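Local coordinates for protein ATP-dependent CLP protease, putative (Plasmodium falciparum, PDB 2F6I) that probably cuts proteins into small peptides with ATP and a partner chaperone ATPase, as the serine-protease (ClpP) domain of a Clp system, at residues I99-F104 / V113-G118; R123-N128 / G195-V200; I48-A53 / I82-A87. All coordinates share one frame; numbering follows the deposited sequence.

Contact 1 (I99-F104 / V113-G118); sequences IQTISF and VILASG
Thr-101 OG1 donates to Leu-115 O over 2.6 Å, and the C=O...donor angle of 134° with the donor in the carbonyl plane shows that a lone pair is used. A chi1 of 56° sets this hydroxyl between the backbone N and the carbonyl carbon of Thr-101, turned to the end of the helix. The methyl takes the other branch: Thr-101 CG2 rests 3.6 Å from Ile-114 O. Strand 99-104 and helix 109-116 form the first half of a beta-alpha-beta crossover that closes on the adjacent parallel strand 123-125, part of the ClpP/crotonase-type core. On its way to the sheet the Leu-115 side chain passes Thr-101 at a slant and forks over Ser-103, with CD1 and CD2 both 3.6 Å from Ser-103 CB. Two residues past the helix, Gly-118 CA lies 3.3 Å from Ile-99 O, and a CB there would run into Thr-101 OG1. Helix termination is also visible at Ile-114 O, which accepts from Ser-117 OG at 2.7 Å and from Ser-117 N at 3.1 Å, both on the same face of the carbonyl plane. Phe-92 of helix 82-94 packs against Ile-99 and Ile-114.

Contact 2 (R123-N128 / G195-V200); sequences RKSLPN and GIIDEV
Arg-123 and Asp-198 meet through both backbone and side chain. The salt bridge runs from Arg-123 NH2 to Asp-198 OD1 at 3.0 Å; OD1 lies near the guanidinium plane, yet the donor reaches it from above the carboxylate, 47° out of that plane. The other oxygen, Asp-198 OD2, takes Arg-123 N at 2.8 Å on its anti side and a weak bond from NE. In return, Asp-198 N donates to Arg-123 O at 2.7 Å. Bent at chi3 (-55°), the arginine brings one guanidinium face under Ile-196 O, while Gly-195 O receives only weak bonds from NH1 and NH2. NH1 is held by the carbonyls of Ala-116 and Phe-168. The Schellman motif at Gly-195, phi 100°, ends helix 188-194 and turns the carbonyls of Gly-195 and Ile-196 toward the guanidinium. Farther along, parallel bridges pair Lys-124 with Glu-199 and Ser-125 with Val-200, adding strand 199-200 to the edge of the sheet. Lys-124 and Glu-199 lie side by side, NZ and OE2 3.5 Å apart in a salt bridge; on the other face Ser-125 CB touches Ile-197 CD1 at 3.4 Å. With carboxylate and carbonyls around it, the buried guanidinium is probably kept charged.

Contact 3 (I48-A53 / I82-A87); sequences INKKTA and INEGLA
Glu-84 points from helix 82-94 at the first turn of helix 50-66, and a bend at chi2 (-54°) folds its carboxylate over that turn. Glu-84 OE1 lies 3.6 Å from Ala-53 CB and 3.7 Å from Lys-50 CA, while Glu-84 CB meets Ala-53 CB and CG lies by the backbone of Asn-49 and Lys-50. The Lys-50 chain slants across the acid, itself bent at chi2 (71°), bringing CD to 3.8 Å from Glu-84 OE2. Lys-50 NZ forms only a long salt bridge with Glu-84 OE2, at 3.9 Å. Both polar ends have stronger partners on Asn-76 of a neighbouring subunit, whose ND2 bonds Glu-84 OE1 and whose O bonds Lys-50 NZ; the pair thus belongs to a subunit interface. Ile-48 runs the other way past Glu-84 and sets CG2 4.1 Å from Gly-85 N. The helix start is shaped by the N-cap residue Asn-49, whose N gives Thr-52 OG1 a nearly straight bond of 3.0 Å (174°), one half of a capping box. The two helices belong to successive beta-alpha-beta crossovers sharing strand 71-77; Ile-82 packs on Leu-157 and Leu-161 of helix 151-169, and Leu-86 on Met-110 of helix 109-116.

In the fold
Along the chain the contacts come in series, contact 3 first, then contact 1, then contact 2. Contacts 1 and 2 have centres about 9 Å apart and share the sheet: Thr-101 O and Lys-124 N, 2.7 Å apart, probably pair strands 99-104 and 123-125, while Ala-116 O and Arg-123 NH1, at 2.8 Å, probably tie the helix end of contact 1 to the arginine of contact 2. Contact 3, its centre about 15 Å from that of contact 1, joins it through Ile-48 CD1 and Ile-114 CD1 at 3.8 Å. Contacts 2 and 3 lie on opposite sides of the chain's centre, their own centres about 23 Å apart and their nearest atoms about 13 Å. The predicted active-site His-134 has its side chain about 10 Å from that of Ile-196 in contact 2.

Contact 1 (I99-F104 / V113-G118)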
loop_
_atom_site.group_PDB
_atom_site.type_symbol
_atom_site.label_atom_id
_atom_site.label_comp_id
_atom_site.label_asym_id
_atom_site.label_seq_id
_atom_site.Cartn_x
_atom_site.Cartn_y
_atom_site.Cartn_z
ATOM N N ILE C 99 -38.009 -28.990 6.868
ATOM C CA ILE C 99 -37.534 -27.624 6.990
ATOM C C ILE C 99 -38.491 -26.584 6.439
ATOM O O ILE C 99 -38.819 -26.605 5.255
ATOM C CB ILE C 99 -36.185 -27.458 6.259
ATOM C CG1 ILE C 99 -35.132 -28.359 6.906
ATOM C CG2 ILE C 99 -35.752 -25.996 6.276
ATOM C CD1 ILE C 99 -33.769 -28.280 6.259
ATOM N N GLN C 100 -38.949 -25.675 7.293
ATOM C CA GLN C 100 -39.814 -24.615 6.808
ATOM C C GLN C 100 -38.938 -23.385 6.619
ATOM O O GLN C 100 -38.179 -23.004 7.506
ATOM C CB GLN C 100 -40.974 -24.334 7.767
ATOM C CG GLN C 100 -40.626 -24.148 9.216
ATOM C CD GLN C 100 -41.866 -23.874 10.050
ATOM O OE1 GLN C 100 -42.394 -22.760 10.049
ATOM N NE2 GLN C 100 -42.352 -24.898 10.748
ATOM N N THR C 101 -39.035 -22.788 5.437
ATOM C CA THR C 101 -38.233 -21.628 5.088
ATOM C C THR C 101 -39.007 -20.317 5.096
ATOM O O THR C 101 -40.127 -20.238 4.594
ATOM C CB THR C 101 -37.615 -21.810 3.690
ATOM O OG1 THR C 101 -38.658 -22.057 2.739
ATOM C CG2 THR C 101 -36.650 -22.982 3.684
ATOM N N ILE C 102 -38.396 -19.289 5.674
ATOM C CA ILE C 102 -39.000 -17.966 5.736
ATOM C C ILE C 102 -37.964 -16.955 5.263
ATOM O O ILE C 102 -36.879 -16.840 5.836
ATOM C CB ILE C 102 -39.442 -17.608 7.167
ATOM C CG1 ILE C 102 -40.462 -18.637 7.662
ATOM C CG2 ILE C 102 -40.055 -16.211 7.185
ATOM C CD1 ILE C 102 -41.015 -18.346 9.047
ATOM N N SER C 103 -38.297 -16.226 4.207
ATOM C CA SER C 103 -37.378 -15.246 3.658
ATOM C C SER C 103 -37.783 -13.825 3.988
ATOM O O SER C 103 -38.963 -13.521 4.151
ATOM C CB SER C 103 -37.311 -15.384 2.140
ATOM O OG SER C 103 -38.524 -14.941 1.555
ATOM N N PHE C 104 -36.785 -12.960 4.098
ATOM C CA PHE C 104 -37.011 -11.547 4.342
ATOM C C PHE C 104 -35.788 -10.788 3.854
ATOM O O PHE C 104 -34.699 -11.351 3.761
ATOM C CB PHE C 104 -37.302 -11.253 5.824
ATOM C CG PHE C 104 -36.174 -11.571 6.764
ATOM C CD1 PHE C 104 -36.232 -12.697 7.581
ATOM C CD2 PHE C 104 -35.082 -10.716 6.882
ATOM C CE1 PHE C 104 -35.223 -12.964 8.508
ATOM C CE2 PHE C 104 -34.068 -10.974 7.804
ATOM C CZ PHE C 104 -34.140 -12.101 8.620
ATOM N N VAL C 113 -33.164 -20.869 -4.134
ATOM C CA VAL C 113 -33.426 -22.290 -4.329
ATOM C C VAL C 113 -33.646 -22.980 -2.986
ATOM O O VAL C 113 -34.556 -23.801 -2.843
ATOM C CB VAL C 113 -32.262 -22.982 -5.058
ATOM C CG1 VAL C 113 -32.564 -24.460 -5.221
ATOM C CG2 VAL C 113 -32.038 -22.331 -6.417
ATOM N N ILE C 114 -32.810 -22.650 -2.007
ATOM C CA ILE C 114 -32.938 -23.236 -0.677
ATOM C C ILE C 114 -34.294 -22.838 -0.107
ATOM O O ILE C 114 -34.984 -23.649 0.512
ATOM C CB ILE C 114 -31.820 -22.738 0.265
ATOM C CG1 ILE C 114 -30.467 -23.269 -0.215
ATOM C CG2 ILE C 114 -32.095 -23.193 1.691
ATOM C CD1 ILE C 114 -29.284 -22.744 0.575
ATOM N N LEU C 115 -34.669 -21.582 -0.321
ATOM C CA LEU C 115 -35.952 -21.077 0.147
ATOM C C LEU C 115 -37.067 -21.926 -0.462
ATOM O O LEU C 115 -37.986 -22.355 0.233
ATOM C CB LEU C 115 -36.123 -19.616 -0.282
ATOM C CG LEU C 115 -37.495 -18.955 -0.113
ATOM C CD1 LEU C 115 -37.882 -18.888 1.359
ATOM C CD2 LEU C 115 -37.449 -17.559 -0.718
ATOM N N ALA C 116 -36.958 -22.177 -1.764
ATOM C CA ALA C 116 -37.953 -22.950 -2.499
ATOM C C ALA C 116 -37.979 -24.444 -2.175
ATOM O O ALA C 116 -38.963 -25.126 -2.468
ATOM C CB ALA C 116 -37.751 -22.750 -3.995
ATOM N N SER C 117 -36.912 -24.957 -1.574
ATOM C CA SER C 117 -36.862 -26.376 -1.244
ATOM C C SER C 117 -37.489 -26.700 0.107
ATOM O O SER C 117 -37.459 -27.846 0.549
ATOM C CB SER C 117 -35.418 -26.876 -1.266
ATOM O OG SER C 117 -34.627 -26.180 -0.322
ATOM N N GLY C 118 -38.060 -25.695 0.760
ATOM C CA GLY C 118 -38.681 -25.928 2.051
ATOM C C GLY C 118 -39.854 -26.882 1.933
ATOM O O GLY C 118 -40.346 -27.128 0.831
#

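Contact 2 (R123-N128 / G195-V200)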
loop_
_atom_site.group_PDB
_atom_site.type_symbol
_atom_site.label_atom_id
_atom_site.label_comp_id
_atom_site.label_asym_id
_atom_site.label_seq_id
_atom_site.Cartn_x
_atom_site.Cartn_y
_atom_site.Cartn_z
ATOM N N ARG C 123 -43.255 -22.840 2.984
ATOM C CA ARG C 123 -42.278 -21.907 2.441
ATOM C C ARG C 123 -42.952 -20.546 2.492
ATOM O O ARG C 123 -43.957 -20.316 1.820
ATOM C CB ARG C 123 -41.928 -22.276 1.001
ATOM C CG ARG C 123 -41.353 -23.678 0.851
ATOM C CD ARG C 123 -41.159 -24.026 -0.613
ATOM N NE ARG C 123 -42.401 -23.858 -1.362
ATOM C CZ ARG C 123 -42.491 -23.920 -2.685
ATOM N NH1 ARG C 123 -41.409 -24.150 -3.419
ATOM N NH2 ARG C 123 -43.664 -23.735 -3.276
ATOM N N LYS C 124 -42.403 -19.647 3.302
ATOM C CA LYS C 124 -42.989 -18.325 3.454
ATOM C C LYS C 124 -42.022 -17.182 3.179
ATOM O O LYS C 124 -40.826 -17.387 2.962
ATOM C CB LYS C 124 -43.562 -18.174 4.863
ATOM C CG LYS C 124 -44.557 -19.255 5.243
ATOM C CD LYS C 124 -45.117 -19.027 6.640
ATOM C CE LYS C 124 -46.120 -20.105 7.015
ATOM N NZ LYS C 124 -46.726 -19.862 8.356
ATOM N N SER C 125 -42.562 -15.970 3.197
ATOM C CA SER C 125 -41.780 -14.773 2.956
ATOM C C SER C 125 -42.489 -13.551 3.515
ATOM O O SER C 125 -43.710 -13.439 3.423
ATOM C CB SER C 125 -41.556 -14.584 1.454
ATOM O OG SER C 125 -41.046 -13.292 1.175
ATOM N N LEU C 126 -41.721 -12.647 4.116
ATOM C CA LEU C 126 -42.290 -11.421 4.643
ATOM C C LEU C 126 -42.582 -10.542 3.425
ATOM O O LEU C 126 -41.956 -10.701 2.376
ATOM C CB LEU C 126 -41.306 -10.746 5.605
ATOM C CG LEU C 126 -41.210 -11.418 6.980
ATOM C CD1 LEU C 126 -40.093 -10.799 7.785
ATOM C CD2 LEU C 126 -42.534 -11.265 7.717
ATOM N N PRO C 127 -43.532 -9.602 3.551
ATOM C CA PRO C 127 -43.979 -8.666 2.512
ATOM C C PRO C 127 -42.947 -7.935 1.639
ATOM O O PRO C 127 -43.044 -7.960 0.410
ATOM C CB PRO C 127 -44.850 -7.678 3.291
ATOM C CG PRO C 127 -45.378 -8.491 4.406
ATOM C CD PRO C 127 -44.162 -9.265 4.840
ATOM N N ASN C 128 -41.974 -7.279 2.267
ATOM C CA ASN C 128 -40.976 -6.500 1.531
ATOM C C ASN C 128 -39.768 -7.228 0.953
ATOM O O ASN C 128 -38.907 -6.605 0.338
ATOM C CB ASN C 128 -40.498 -5.344 2.408
ATOM C CG ASN C 128 -41.591 -4.324 2.657
ATOM O OD1 ASN C 128 -41.856 -3.940 3.799
ATOM N ND2 ASN C 128 -42.234 -3.876 1.581
ATOM N N GLY C 195 -44.069 -19.794 -7.704
ATOM C CA GLY C 195 -43.976 -21.115 -7.109
ATOM C C GLY C 195 -42.766 -21.303 -6.210
ATOM O O GLY C 195 -42.393 -22.436 -5.896
ATOM N N ILE C 196 -42.152 -20.197 -5.795
ATOM C CA ILE C 196 -40.980 -20.245 -4.922
ATOM C C ILE C 196 -41.401 -20.356 -3.460
ATOM O O ILE C 196 -40.785 -21.082 -2.684
ATOM C CB ILE C 196 -40.092 -18.993 -5.114
ATOM C CG1 ILE C 196 -39.478 -19.015 -6.516
ATOM C CG2 ILE C 196 -38.996 -18.949 -4.052
ATOM C CD1 ILE C 196 -38.703 -17.765 -6.877
ATOM N N ILE C 197 -42.446 -19.630 -3.087
ATOM C CA ILE C 197 -42.961 -19.676 -1.722
ATOM C C ILE C 197 -44.443 -20.017 -1.776
ATOM O O ILE C 197 -45.101 -19.806 -2.794
ATOM C CB ILE C 197 -42.794 -18.324 -0.992
ATOM C CG1 ILE C 197 -43.501 -17.217 -1.776
ATOM C CG2 ILE C 197 -41.316 -18.017 -0.806
ATOM C CD1 ILE C 197 -43.471 -15.865 -1.102
ATOM N N ASP C 198 -44.968 -20.540 -0.676
ATOM C CA ASP C 198 -46.372 -20.917 -0.618
ATOM C C ASP C 198 -47.274 -19.770 -0.183
ATOM O O ASP C 198 -48.398 -19.644 -0.667
ATOM C CB ASP C 198 -46.550 -22.104 0.324
ATOM C CG ASP C 198 -45.643 -23.261 -0.033
ATOM O OD1 ASP C 198 -45.739 -23.762 -1.174
ATOM O OD2 ASP C 198 -44.831 -23.667 0.823
ATOM N N GLU C 199 -46.791 -18.930 0.726
ATOM C CA GLU C 199 -47.606 -17.815 1.187
ATOM C C GLU C 199 -46.831 -16.610 1.697
ATOM O O GLU C 199 -45.697 -16.727 2.160
ATOM C CB GLU C 199 -48.578 -18.293 2.269
ATOM C CG GLU C 199 -47.942 -19.138 3.352
ATOM C CD GLU C 199 -48.963 -19.672 4.341
ATOM O OE1 GLU C 199 -49.964 -20.275 3.893
ATOM O OE2 GLU C 199 -48.763 -19.494 5.564
ATOM N N VAL C 200 -47.466 -15.448 1.592
ATOM C CA VAL C 200 -46.887 -14.191 2.041
ATOM C C VAL C 200 -47.454 -13.878 3.420
ATOM O O VAL C 200 -48.660 -13.695 3.571
ATOM C CB VAL C 200 -47.247 -13.035 1.083
ATOM C CG1 VAL C 200 -46.682 -11.726 1.612
ATOM C CG2 VAL C 200 -46.711 -13.329 -0.313
#

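Contact 3 (I48-A53 / I82-A87)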
loop_
_atom_site.group_PDB
_atom_site.type_symbol
_atom_site.label_atom_id
_atom_site.label_comp_id
_atom_site.label_asym_id
_atom_site.label_seq_id
_atom_site.Cartn_x
_atom_site.Cartn_y
_atom_site.Cartn_z
ATOM N N ILE C 48 -23.415 -17.206 0.942
ATOM C CA ILE C 48 -23.199 -18.641 0.974
ATOM C C ILE C 48 -21.802 -18.935 0.461
ATOM O O ILE C 48 -21.527 -18.826 -0.733
ATOM C CB ILE C 48 -24.232 -19.398 0.116
ATOM C CG1 ILE C 48 -25.624 -19.242 0.736
ATOM C CG2 ILE C 48 -23.853 -20.876 0.023
ATOM C CD1 ILE C 48 -26.715 -19.966 -0.014
ATOM N N ASN C 49 -20.918 -19.293 1.383
ATOM C CA ASN C 49 -19.542 -19.606 1.036
ATOM C C ASN C 49 -19.090 -20.831 1.813
ATOM O O ASN C 49 -19.857 -21.415 2.574
ATOM C CB ASN C 49 -18.637 -18.410 1.346
ATOM C CG ASN C 49 -18.665 -18.016 2.812
ATOM O OD1 ASN C 49 -18.563 -16.839 3.149
ATOM N ND2 ASN C 49 -18.788 -19.002 3.690
ATOM N N LYS C 50 -17.834 -21.208 1.618
ATOM C CA LYS C 50 -17.261 -22.366 2.281
ATOM C C LYS C 50 -17.559 -22.386 3.779
ATOM O O LYS C 50 -18.102 -23.358 4.305
ATOM C CB LYS C 50 -15.748 -22.372 2.063
ATOM C CG LYS C 50 -15.054 -23.659 2.455
ATOM C CD LYS C 50 -15.397 -24.770 1.486
ATOM C CE LYS C 50 -14.631 -26.036 1.813
ATOM N NZ LYS C 50 -14.977 -27.104 0.844
ATOM N N LYS C 51 -17.205 -21.298 4.457
ATOM C CA LYS C 51 -17.394 -21.183 5.898
ATOM C C LYS C 51 -18.836 -21.276 6.384
ATOM O O LYS C 51 -19.156 -22.106 7.234
ATOM C CB LYS C 51 -16.772 -19.875 6.394
ATOM C CG LYS C 51 -16.880 -19.660 7.895
ATOM C CD LYS C 51 -16.176 -18.377 8.317
ATOM C CE LYS C 51 -16.336 -18.120 9.810
ATOM N NZ LYS C 51 -17.769 -17.956 10.193
ATOM N N THR C 52 -19.705 -20.425 5.852
ATOM C CA THR C 52 -21.100 -20.414 6.274
ATOM C C THR C 52 -21.848 -21.699 5.924
ATOM O O THR C 52 -22.696 -22.158 6.691
ATOM C CB THR C 52 -21.840 -19.198 5.687
ATOM O OG1 THR C 52 -21.859 -19.280 4.257
ATOM C CG2 THR C 52 -21.131 -17.914 6.103
ATOM N N ALA C 53 -21.531 -22.282 4.773
ATOM C CA ALA C 53 -22.172 -23.521 4.356
ATOM C C ALA C 53 -21.786 -24.637 5.324
ATOM O O ALA C 53 -22.609 -25.477 5.684
ATOM C CB ALA C 53 -21.746 -23.883 2.940
ATOM N N ILE C 82 -22.258 -21.843 -5.695
ATOM C CA ILE C 82 -23.254 -22.825 -6.094
ATOM C C ILE C 82 -22.899 -24.220 -5.582
ATOM O O ILE C 82 -23.792 -24.998 -5.241
ATOM C CB ILE C 82 -23.440 -22.845 -7.629
ATOM C CG1 ILE C 82 -24.089 -21.531 -8.077
ATOM C CG2 ILE C 82 -24.312 -24.022 -8.040
ATOM C CD1 ILE C 82 -24.421 -21.462 -9.552
ATOM N N ASN C 83 -21.606 -24.537 -5.520
ATOM C CA ASN C 83 -21.172 -25.838 -5.006
ATOM C C ASN C 83 -21.579 -25.949 -3.542
ATOM O O ASN C 83 -22.162 -26.947 -3.119
ATOM C CB ASN C 83 -19.652 -25.994 -5.100
ATOM C CG ASN C 83 -19.202 -26.564 -6.428
ATOM O OD1 ASN C 83 -19.573 -27.681 -6.795
ATOM N ND2 ASN C 83 -18.390 -25.800 -7.156
ATOM N N GLU C 84 -21.260 -24.916 -2.773
ATOM C CA GLU C 84 -21.591 -24.892 -1.359
ATOM C C GLU C 84 -23.101 -24.828 -1.180
ATOM O O GLU C 84 -23.637 -25.272 -0.164
ATOM C CB GLU C 84 -20.916 -23.698 -0.682
ATOM C CG GLU C 84 -19.395 -23.746 -0.747
ATOM C CD GLU C 84 -18.829 -25.055 -0.209
ATOM O OE1 GLU C 84 -19.058 -25.361 0.983
ATOM O OE2 GLU C 84 -18.157 -25.781 -0.979
ATOM N N GLY C 85 -23.781 -24.282 -2.183
ATOM C CA GLY C 85 -25.226 -24.180 -2.126
ATOM C C GLY C 85 -25.850 -25.544 -2.337
ATOM O O GLY C 85 -26.736 -25.959 -1.590
ATOM N N LEU C 86 -25.380 -26.247 -3.361
ATOM C CA LEU C 86 -25.889 -27.575 -3.665
ATOM C C LEU C 86 -25.550 -28.546 -2.539
ATOM O O LEU C 86 -26.236 -29.549 -2.349
ATOM C CB LEU C 86 -25.310 -28.060 -4.993
ATOM C CG LEU C 86 -25.823 -27.247 -6.184
ATOM C CD1 LEU C 86 -25.016 -27.568 -7.438
ATOM C CD2 LEU C 86 -27.305 -27.543 -6.392
ATOM N N ALA C 87 -24.491 -28.240 -1.793
ATOM C CA ALA C 87 -24.088 -29.082 -0.672
ATOM C C ALA C 87 -25.127 -28.929 0.430
ATOM O O ALA C 87 -25.564 -29.911 1.034
ATOM C CB ALA C 87 -22.721 -28.662 -0.163
#